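Local structure of bromo domain containing protein (Cryptosporidium parvum, 5U9N) at residues A[62-67]-A[97-102]; A[18-23]-A[55-60]; A[105-110]-A[129-134]. The protein probably reads acetylated lysines through its bromodomains, the second of which forms this chain and holds the inhibitor bromosporine in its pocket. All blocks are in the same frame, centred on the assembly; numbering follows the deposited sequence.

Contact 1 of 3, residues A[62-67]-A[97-102]; sequences KRLNNK and HEFERL
Arg63 and Glu98 reach toward each other on stretched side chains: in Arg63 CG lies opposite the carbonyl carbon (chi1 -75°) and the chain runs straight out to NE, while in Glu98 CG lies opposite the backbone N (chi1 172°) and the carboxylate is carried across from helix 96-113. The guanidinium and carboxylate planes stand 84° apart, and Arg63 NH2 stops 4.1 Å from Glu98 OE1, too far for a salt bridge. A water closes the gap. It lies in the guanidinium plane and accepts from Arg63 NH2 at 2.7 Å, then donates a weak bond to Glu98 OE1 at 2.8 Å. The opposite charges probably still attract across this bridge. Leu102 comes over one face of the guanidinium with its CD2 branch, and its CD1 methyl is 3.9 Å from Arg63 NH2, so the charged group meets a hydrocarbon surface on that side and its water at the edge.

One residue further on, the contact becomes apolar. Leu64 CD1 touches Phe99 CE1 at 3.8 Å, approaching the ring obliquely, with the two side chains crossing at about a right angle. Both are buried, whereas Arg63 and Glu98 remain partly exposed, so the interface grades from a water-bridged polar margin to an apolar interior.

The pairing joins helix 57-65 to the early part of helix 96-113, within the all-helical bromodomain fold. Cys13 of helix 9-20 packs against both Leu64 and Phe99, Ile60 meets Phe99 and Leu102, and Phe134 of helix 122-139 packs on Phe99.

Contact 2 of 3, residues A[18-23]-A[55-60]; sequences NLLRKE and CDYITI
Tyr57 gives the largest share of buried surface, followed by Arg21 and Leu20, which meet it in different ways. Leu20 crosses it at about a right angle and brings CB to 3.7 Å from Tyr57 OH. Water 2, in the plane of the phenol ring, is 2.7 Å from that same oxygen and donates to Leu20 O, tying the buried hydroxyl to the main chain of Leu20. Arg21 slides past Tyr57 in the opposite direction: its CG is 4.0 Å from Tyr57 CD2, and its NH1 comes to 3.6 Å from Tyr57 CB, with the guanidinium turned 83° from the ring. A bend at chi3 (-120°) helps swing the guanidinium toward Asn18, whose OD1 takes both NE at 3.2 Å and NH2 at 3.3 Å in a side-on grip. Glu61 and Glu30 form salt bridges to NH2 and NH1, so the guanidinium has two acidic partners as well as Asn18.

The contact joins helix 9-20, helix Z of the bromodomain fold, to the start of helix 57-65, helix A. The ZA loop between them, with pocket residues such as Phe27 and Asn31, packs alongside: Tyr57 and Ile58 share backbone hydrogen bonds with Phe29 and Glu30. Asp56 N-caps helix 57-65: on one face, its OD1 accepts from Thr59 OG1 (syn side) and Thr59 N (anti side, 3.2 Å), each about 30° out of the carboxylate plane.

Contact 3 of 3, residues A[105-110]-A[129-134]; sequences LIFSNC and QSLNKF
The Phe107 ring lays one face against the backbone of helix 122-139: Ser130 C sits 3.8 Å above its plane and Leu131 N 3.7 Å above it, both displaced toward the rim, so the aromatic face rests on a peptide unit. On that side Ser130 CB comes to 3.4 Å from Phe107 CE1, and Leu131 CA to 3.5 Å from Phe107 CD2. Phe134 CB approaches obliquely and more loosely, 4.3 Å from Phe107 CE2. Away from this packing, the ring meets Phe29 edge to face.

Phe107 points toward helix 122-139, and its chi1 of -55°, with CG beside the backbone N, lays the ring along Ser130 and Leu131; it supplies every cross-contact from its own segment. On this same side of the ring, Leu131 CB comes to 3.7 Å from Phe107 CD2, with the two side chains crossing obliquely. The partners are thus aliphatic carbons and main chain rather than a second aromatic face. The nearest CA pair across the contact is that of Phe107 and Leu131, 6.2 Å apart, and the axes of the two short segments approach to 9.6 Å.

These axes run nearly antiparallel, at 155°, as expected for the last two long helices of a bromodomain's left-handed four-helix bundle. Cys110, one turn beyond Phe107 on the same helix, touches bromosporine, so this interior packing lies close behind the ligand pocket. Toward the other helices, Tyr57 of helix 57-65 meets both Ile106 and Phe107, and Leu20 and Ile16 of helix 9-20 pack on Phe134. Leu131 reaches back to Lys104 and Met111 of helix 96-113, while Phe134 also touches Val103 there.

Overall arrangement
The three contacts join four helices of one bromodomain: contact 2 pairs helix 9-20 with helix 57-65, contact 1 pairs helix 57-65 with helix 96-113, and contact 3 pairs helix 96-113 with helix 122-139. Along the chain they close in the order 2, 1, 3. Contacts 2 and 3 lie nearest, their centres 10 Å apart, and touch where Tyr57 OH is 3.3 Å from Phe107 CZ; contact 1 is 12 Å from contact 2 and 16 Å from contact 3. Ile60, Phe99, Ile106 and Phe134 link them into one continuous core. Contact 3 reaches the bromosporine pocket through Cys110, whereas contact 1 lies farther from the ligand, with the Leu102 side chain about 14 Å from it.

Contact 1 of 3, residues A[62-67]-A[97-102]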
loop_
_atom_site.group_PDB
_atom_site.type_symbol
_atom_site.label_atom_id
_atom_site.label_comp_id
_atom_site.label_asym_id
_atom_site.label_seq_id
_atom_site.Cartn_x
_atom_site.Cartn_y
_atom_site.Cartn_z
ATOM N N LYS A 62 -7.731 0.489 -7.952
ATOM C CA LYS A 62 -8.094 0.730 -9.349
ATOM C C LYS A 62 -7.308 -0.197 -10.313
ATOM O O LYS A 62 -7.853 -0.594 -11.336
ATOM C CB LYS A 62 -7.863 2.205 -9.724
ATOM C CG LYS A 62 -8.920 3.146 -9.139
ATOM C CD LYS A 62 -8.625 4.614 -9.473
ATOM C CE LYS A 62 -9.705 5.548 -8.981
ATOM N N ARG A 63 -6.040 -0.548 -9.982
ATOM C CA ARG A 63 -5.258 -1.491 -10.800
ATOM C C ARG A 63 -5.815 -2.947 -10.695
ATOM O O ARG A 63 -5.680 -3.715 -11.651
ATOM C CB ARG A 63 -3.785 -1.482 -10.398
ATOM C CG ARG A 63 -2.997 -0.275 -10.875
ATOM C CD ARG A 63 -1.522 -0.605 -10.978
ATOM N NE ARG A 63 -0.680 0.580 -10.861
ATOM C CZ ARG A 63 0.640 0.586 -11.037
ATOM N NH1 ARG A 63 1.329 1.713 -10.898
ATOM N NH2 ARG A 63 1.282 -0.536 -11.361
ATOM N N LEU A 64 -6.401 -3.333 -9.528
ATOM C CA LEU A 64 -6.998 -4.676 -9.362
ATOM C C LEU A 64 -8.287 -4.820 -10.156
ATOM O O LEU A 64 -8.618 -5.922 -10.573
ATOM C CB LEU A 64 -7.328 -4.960 -7.880
ATOM C CG LEU A 64 -6.208 -5.360 -6.969
ATOM C CD1 LEU A 64 -6.658 -5.263 -5.524
ATOM C CD2 LEU A 64 -5.733 -6.774 -7.269
ATOM N N ASN A 65 -9.077 -3.744 -10.259
ATOM C CA ASN A 65 -10.372 -3.797 -10.950
ATOM C C ASN A 65 -10.221 -3.843 -12.491
ATOM O O ASN A 65 -11.203 -4.156 -13.173
ATOM C CB ASN A 65 -11.261 -2.606 -10.548
ATOM C CG ASN A 65 -11.954 -2.807 -9.210
ATOM O OD1 ASN A 65 -11.312 -2.885 -8.158
ATOM N ND2 ASN A 65 -13.275 -2.958 -9.222
ATOM N N ASN A 66 -9.016 -3.532 -13.044
ATOM C CA ASN A 66 -8.786 -3.597 -14.508
ATOM C C ASN A 66 -8.938 -5.058 -15.031
ATOM O O ASN A 66 -9.443 -5.259 -16.143
ATOM C CB ASN A 66 -7.380 -3.036 -14.891
ATOM C CG ASN A 66 -7.369 -1.552 -15.248
ATOM O OD1 ASN A 66 -7.462 -1.170 -16.424
ATOM N ND2 ASN A 66 -7.204 -0.688 -14.249
ATOM N N LYS A 67 -8.514 -6.069 -14.209
ATOM C CA LYS A 67 -8.610 -7.506 -14.538
ATOM C C LYS A 67 -8.061 -7.803 -15.945
ATOM O O LYS A 67 -7.567 -8.901 -16.198
ATOM C CB LYS A 67 -10.064 -7.997 -14.429
ATOM N N HIS A 97 1.991 -11.524 -6.632
ATOM C CA HIS A 97 3.387 -11.140 -6.402
ATOM C C HIS A 97 3.559 -9.648 -6.692
ATOM O O HIS A 97 4.224 -8.958 -5.935
ATOM C CB HIS A 97 4.337 -11.989 -7.275
ATOM C CG HIS A 97 4.141 -13.459 -7.111
ATOM N ND1 HIS A 97 4.939 -14.197 -6.258
ATOM C CD2 HIS A 97 3.225 -14.286 -7.677
ATOM C CE1 HIS A 97 4.499 -15.444 -6.345
ATOM N NE2 HIS A 97 3.455 -15.534 -7.177
ATOM N N GLU A 98 2.924 -9.145 -7.762
ATOM C CA GLU A 98 2.950 -7.709 -8.048
ATOM C C GLU A 98 2.117 -6.935 -6.988
ATOM O O GLU A 98 2.513 -5.849 -6.581
ATOM C CB GLU A 98 2.433 -7.401 -9.475
ATOM C CG GLU A 98 2.264 -5.904 -9.717
ATOM C CD GLU A 98 2.333 -5.445 -11.153
ATOM O OE1 GLU A 98 2.809 -4.308 -11.383
ATOM O OE2 GLU A 98 1.867 -6.191 -12.045
ATOM N N PHE A 99 0.961 -7.482 -6.564
ATOM C CA PHE A 99 0.164 -6.826 -5.537
ATOM C C PHE A 99 0.994 -6.680 -4.265
ATOM O O PHE A 99 1.002 -5.597 -3.658
ATOM C CB PHE A 99 -1.130 -7.618 -5.236
ATOM C CG PHE A 99 -1.968 -7.017 -4.137
ATOM C CD1 PHE A 99 -2.839 -5.977 -4.400
ATOM C CD2 PHE A 99 -1.826 -7.435 -2.831
ATOM C CE1 PHE A 99 -3.577 -5.391 -3.372
ATOM C CE2 PHE A 99 -2.611 -6.887 -1.820
ATOM C CZ PHE A 99 -3.454 -5.848 -2.095
ATOM N N GLU A 100 1.694 -7.763 -3.855
ATOM C CA GLU A 100 2.548 -7.719 -2.661
ATOM C C GLU A 100 3.605 -6.604 -2.790
ATOM O O GLU A 100 3.807 -5.822 -1.860
ATOM C CB GLU A 100 3.232 -9.062 -2.440
ATOM C CG GLU A 100 3.961 -9.156 -1.112
ATOM C CD GLU A 100 4.814 -10.392 -0.931
ATOM O OE1 GLU A 100 4.512 -11.426 -1.569
ATOM O OE2 GLU A 100 5.762 -10.338 -0.114
ATOM N N ARG A 101 4.287 -6.552 -3.926
ATOM C CA ARG A 101 5.285 -5.514 -4.190
ATOM C C ARG A 101 4.706 -4.090 -4.021
ATOM O O ARG A 101 5.325 -3.240 -3.382
ATOM C CB ARG A 101 5.824 -5.661 -5.603
ATOM C CG ARG A 101 6.989 -4.732 -5.889
ATOM C CD ARG A 101 7.579 -4.952 -7.263
ATOM N NE ARG A 101 6.791 -4.300 -8.297
ATOM C CZ ARG A 101 6.750 -2.980 -8.500
ATOM N NH1 ARG A 101 6.013 -2.477 -9.482
ATOM N NH2 ARG A 101 7.439 -2.154 -7.713
ATOM N N LEU A 102 3.545 -3.834 -4.626
ATOM C CA LEU A 102 2.956 -2.506 -4.651
ATOM C C LEU A 102 2.523 -2.071 -3.255
ATOM O O LEU A 102 2.769 -0.934 -2.869
ATOM C CB LEU A 102 1.764 -2.463 -5.630
ATOM C CG LEU A 102 2.119 -2.469 -7.152
ATOM C CD1 LEU A 102 0.821 -2.470 -8.017
ATOM C CD2 LEU A 102 2.997 -1.263 -7.539
HETATM O O HOH W 1 0.466 -3.001 -12.128
#

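Contact 2 of 3, residues A[18-23]-A[55-60]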
loop_
_atom_site.group_PDB
_atom_site.type_symbol
_atom_site.label_atom_id
_atom_site.label_comp_id
_atom_site.label_asym_id
_atom_site.label_seq_id
_atom_site.Cartn_x
_atom_site.Cartn_y
_atom_site.Cartn_z
ATOM N N ASN A 18 -8.691 -3.634 2.092
ATOM C CA ASN A 18 -9.753 -3.032 2.897
ATOM C C ASN A 18 -9.497 -3.186 4.400
ATOM O O ASN A 18 -9.952 -2.347 5.171
ATOM C CB ASN A 18 -11.122 -3.647 2.544
ATOM C CG ASN A 18 -11.743 -3.074 1.292
ATOM O OD1 ASN A 18 -11.356 -2.010 0.802
ATOM N ND2 ASN A 18 -12.776 -3.731 0.790
ATOM N N LEU A 19 -8.813 -4.259 4.822
ATOM C CA LEU A 19 -8.458 -4.434 6.230
ATOM C C LEU A 19 -7.302 -3.482 6.630
ATOM O O LEU A 19 -7.299 -2.992 7.744
ATOM C CB LEU A 19 -8.083 -5.894 6.538
ATOM C CG LEU A 19 -9.237 -6.868 6.579
ATOM C CD1 LEU A 19 -8.742 -8.282 6.496
ATOM C CD2 LEU A 19 -10.074 -6.686 7.857
ATOM N N LEU A 20 -6.363 -3.175 5.720
ATOM C CA LEU A 20 -5.314 -2.183 6.023
ATOM C C LEU A 20 -5.872 -0.767 6.114
ATOM O O LEU A 20 -5.225 0.096 6.707
ATOM C CB LEU A 20 -4.232 -2.196 4.963
ATOM C CG LEU A 20 -3.366 -3.404 4.899
ATOM C CD1 LEU A 20 -2.475 -3.314 3.710
ATOM C CD2 LEU A 20 -2.582 -3.576 6.185
ATOM N N ARG A 21 -7.033 -0.499 5.476
ATOM C CA ARG A 21 -7.684 0.816 5.555
ATOM C C ARG A 21 -8.263 1.068 6.953
ATOM O O ARG A 21 -8.500 2.210 7.304
ATOM C CB ARG A 21 -8.800 0.956 4.516
ATOM C CG ARG A 21 -8.310 1.160 3.103
ATOM C CD ARG A 21 -9.435 1.638 2.215
ATOM N NE ARG A 21 -9.698 0.722 1.099
ATOM C CZ ARG A 21 -9.363 0.936 -0.176
ATOM N NH1 ARG A 21 -8.702 2.037 -0.525
ATOM N NH2 ARG A 21 -9.679 0.051 -1.106
ATOM N N LYS A 22 -8.477 0.019 7.746
ATOM C CA LYS A 22 -8.989 0.177 9.104
ATOM C C LYS A 22 -7.851 0.392 10.127
ATOM O O LYS A 22 -8.142 0.574 11.301
ATOM C CB LYS A 22 -9.829 -1.057 9.496
ATOM C CG LYS A 22 -11.133 -1.171 8.695
ATOM C CD LYS A 22 -11.886 -2.453 9.002
ATOM C CE LYS A 22 -13.220 -2.513 8.300
ATOM N N GLU A 23 -6.573 0.428 9.687
ATOM C CA GLU A 23 -5.446 0.597 10.615
ATOM C C GLU A 23 -5.245 2.057 10.981
ATOM O O GLU A 23 -5.783 2.942 10.324
ATOM C CB GLU A 23 -4.152 0.027 10.019
ATOM C CG GLU A 23 -4.124 -1.489 9.945
ATOM C CD GLU A 23 -4.150 -2.193 11.293
ATOM O OE1 GLU A 23 -3.172 -2.045 12.063
ATOM O OE2 GLU A 23 -5.124 -2.938 11.553
ATOM N N CYS A 55 3.177 5.274 -4.716
ATOM C CA CYS A 55 2.039 4.362 -4.786
ATOM C C CYS A 55 1.051 4.622 -3.624
ATOM O O CYS A 55 1.395 5.307 -2.653
ATOM C CB CYS A 55 2.515 2.912 -4.792
ATOM S SG CYS A 55 1.274 1.738 -5.389
ATOM N N ASP A 56 -0.178 4.057 -3.719
ATOM C CA ASP A 56 -1.205 4.239 -2.674
ATOM C C ASP A 56 -2.362 3.271 -2.881
ATOM O O ASP A 56 -2.437 2.619 -3.914
ATOM C CB ASP A 56 -1.714 5.684 -2.650
ATOM C CG ASP A 56 -1.901 6.257 -4.027
ATOM O OD1 ASP A 56 -2.956 5.991 -4.636
ATOM O OD2 ASP A 56 -0.939 6.866 -4.553
ATOM N N TYR A 57 -3.246 3.164 -1.880
ATOM C CA TYR A 57 -4.325 2.168 -1.859
ATOM C C TYR A 57 -5.318 2.356 -2.967
ATOM O O TYR A 57 -5.742 1.370 -3.561
ATOM C CB TYR A 57 -5.091 2.198 -0.516
ATOM C CG TYR A 57 -4.283 1.865 0.727
ATOM C CD1 TYR A 57 -3.168 1.024 0.662
ATOM C CD2 TYR A 57 -4.692 2.297 1.982
ATOM C CE1 TYR A 57 -2.469 0.658 1.813
ATOM C CE2 TYR A 57 -4.002 1.940 3.134
ATOM C CZ TYR A 57 -2.891 1.122 3.048
ATOM O OH TYR A 57 -2.227 0.766 4.198
ATOM N N ILE A 58 -5.762 3.585 -3.210
ATOM C CA ILE A 58 -6.776 3.823 -4.248
ATOM C C ILE A 58 -6.188 3.482 -5.633
ATOM O O ILE A 58 -6.899 2.919 -6.466
ATOM C CB ILE A 58 -7.340 5.279 -4.178
ATOM C CG1 ILE A 58 -8.648 5.401 -5.002
ATOM C CG2 ILE A 58 -6.315 6.327 -4.659
ATOM C CD1 ILE A 58 -9.821 4.448 -4.512
ATOM N N THR A 59 -4.870 3.740 -5.840
ATOM C CA THR A 59 -4.182 3.413 -7.104
ATOM C C THR A 59 -4.070 1.879 -7.268
ATOM O O THR A 59 -4.262 1.379 -8.358
ATOM C CB THR A 59 -2.798 4.082 -7.159
ATOM O OG1 THR A 59 -2.972 5.481 -7.241
ATOM C CG2 THR A 59 -1.980 3.626 -8.350
ATOM N N ILE A 60 -3.786 1.154 -6.189
ATOM C CA ILE A 60 -3.717 -0.313 -6.231
ATOM C C ILE A 60 -5.118 -0.882 -6.487
ATOM O O ILE A 60 -5.265 -1.781 -7.320
ATOM C CB ILE A 60 -3.102 -0.893 -4.928
ATOM C CG1 ILE A 60 -1.626 -0.519 -4.816
ATOM C CG2 ILE A 60 -3.264 -2.411 -4.894
ATOM C CD1 ILE A 60 -0.969 -0.915 -3.443
HETATM O O HOH W 2 -2.932 1.543 6.700
#

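Contact 3 of 3, residues A[105-110]-A[129-134]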
loop_
_atom_site.group_PDB
_atom_site.type_symbol
_atom_site.label_atom_id
_atom_site.label_comp_id
_atom_site.label_asym_id
_atom_site.label_seq_id
_atom_site.Cartn_x
_atom_site.Cartn_y
_atom_site.Cartn_z
ATOM N N LEU A 105 5.648 -1.354 -1.280
ATOM C CA LEU A 105 6.255 -0.126 -1.833
ATOM C C LEU A 105 5.717 1.136 -1.116
ATOM O O LEU A 105 6.464 2.083 -0.904
ATOM C CB LEU A 105 5.958 -0.045 -3.354
ATOM C CG LEU A 105 6.436 1.180 -4.098
ATOM C CD1 LEU A 105 7.942 1.246 -4.135
ATOM C CD2 LEU A 105 5.885 1.191 -5.487
ATOM N N ILE A 106 4.423 1.138 -0.771
ATOM C CA ILE A 106 3.751 2.224 -0.042
ATOM C C ILE A 106 4.438 2.443 1.306
ATOM O O ILE A 106 4.680 3.569 1.693
ATOM C CB ILE A 106 2.233 1.875 0.161
ATOM C CG1 ILE A 106 1.485 1.901 -1.173
ATOM C CG2 ILE A 106 1.542 2.839 1.162
ATOM C CD1 ILE A 106 0.050 1.370 -1.096
ATOM N N PHE A 107 4.678 1.374 2.044
ATOM C CA PHE A 107 5.263 1.463 3.383
ATOM C C PHE A 107 6.782 1.733 3.357
ATOM O O PHE A 107 7.249 2.445 4.236
ATOM C CB PHE A 107 4.961 0.184 4.182
ATOM C CG PHE A 107 3.475 -0.133 4.257
ATOM C CD1 PHE A 107 2.541 0.874 4.482
ATOM C CD2 PHE A 107 3.011 -1.421 4.036
ATOM C CE1 PHE A 107 1.175 0.594 4.488
ATOM C CE2 PHE A 107 1.641 -1.693 4.016
ATOM C CZ PHE A 107 0.734 -0.677 4.210
ATOM N N SER A 108 7.542 1.234 2.348
ATOM C CA SER A 108 8.973 1.494 2.280
ATOM C C SER A 108 9.252 2.902 1.808
ATOM O O SER A 108 10.258 3.487 2.214
ATOM C CB SER A 108 9.676 0.489 1.367
ATOM O OG SER A 108 9.233 0.547 0.025
ATOM N N ASN A 109 8.394 3.459 0.936
ATOM C CA ASN A 109 8.571 4.852 0.492
ATOM C C ASN A 109 8.359 5.790 1.684
ATOM O O ASN A 109 9.129 6.724 1.894
ATOM C CB ASN A 109 7.575 5.206 -0.626
ATOM C CG ASN A 109 7.874 4.547 -1.945
ATOM O OD1 ASN A 109 8.943 3.972 -2.155
ATOM N ND2 ASN A 109 6.923 4.608 -2.860
ATOM N N CYS A 110 7.352 5.497 2.484
ATOM C CA CYS A 110 7.050 6.277 3.666
ATOM C C CYS A 110 8.179 6.165 4.691
ATOM O O CYS A 110 8.524 7.150 5.322
ATOM C CB CYS A 110 5.719 5.837 4.263
ATOM S SG CYS A 110 5.248 6.745 5.744
ATOM N N GLN A 129 3.686 -0.249 11.138
ATOM C CA GLN A 129 2.638 -1.089 11.740
ATOM C C GLN A 129 1.678 -1.618 10.693
ATOM O O GLN A 129 1.141 -2.701 10.872
ATOM C CB GLN A 129 1.852 -0.323 12.819
ATOM C CG GLN A 129 2.662 -0.066 14.085
ATOM C CD GLN A 129 2.070 1.062 14.909
ATOM O OE1 GLN A 129 0.851 1.318 14.883
ATOM N NE2 GLN A 129 2.917 1.755 15.673
ATOM N N SER A 130 1.429 -0.865 9.629
ATOM C CA SER A 130 0.576 -1.358 8.542
ATOM C C SER A 130 1.321 -2.429 7.741
ATOM O O SER A 130 0.696 -3.370 7.277
ATOM C CB SER A 130 0.114 -0.224 7.638
ATOM O OG SER A 130 -0.958 0.468 8.250
ATOM N N LEU A 131 2.650 -2.299 7.603
ATOM C CA LEU A 131 3.479 -3.326 6.976
ATOM C C LEU A 131 3.445 -4.606 7.819
ATOM O O LEU A 131 3.390 -5.705 7.275
ATOM C CB LEU A 131 4.922 -2.838 6.832
ATOM C CG LEU A 131 5.944 -3.907 6.385
ATOM C CD1 LEU A 131 5.651 -4.373 4.979
ATOM C CD2 LEU A 131 7.342 -3.378 6.460
ATOM N N ASN A 132 3.507 -4.460 9.140
ATOM C CA ASN A 132 3.446 -5.595 10.047
ATOM C C ASN A 132 2.058 -6.249 9.980
ATOM O O ASN A 132 1.963 -7.466 9.910
ATOM C CB ASN A 132 3.772 -5.161 11.473
ATOM C CG ASN A 132 5.226 -4.792 11.685
ATOM O OD1 ASN A 132 6.021 -4.675 10.736
ATOM N ND2 ASN A 132 5.595 -4.554 12.940
ATOM N N LYS A 133 0.990 -5.439 9.960
ATOM C CA LYS A 133 -0.372 -5.947 9.797
ATOM C C LYS A 133 -0.514 -6.626 8.427
ATOM O O LYS A 133 -1.142 -7.665 8.336
ATOM C CB LYS A 133 -1.395 -4.805 9.935
ATOM C CG LYS A 133 -2.880 -5.255 9.798
ATOM C CD LYS A 133 -3.346 -6.116 10.976
ATOM C CE LYS A 133 -4.823 -6.444 10.871
ATOM N NZ LYS A 133 -5.322 -7.218 12.046
ATOM N N PHE A 134 0.049 -6.033 7.361
ATOM C CA PHE A 134 -0.031 -6.632 6.027
ATOM C C PHE A 134 0.631 -8.010 6.003
ATOM O O PHE A 134 0.062 -8.950 5.438
ATOM C CB PHE A 134 0.612 -5.737 4.958
ATOM C CG PHE A 134 0.517 -6.334 3.560
ATOM C CD1 PHE A 134 -0.712 -6.702 3.026
ATOM C CD2 PHE A 134 1.667 -6.683 2.856
ATOM C CE1 PHE A 134 -0.792 -7.355 1.799
ATOM C CE2 PHE A 134 1.580 -7.297 1.605
ATOM C CZ PHE A 134 0.347 -7.628 1.085
#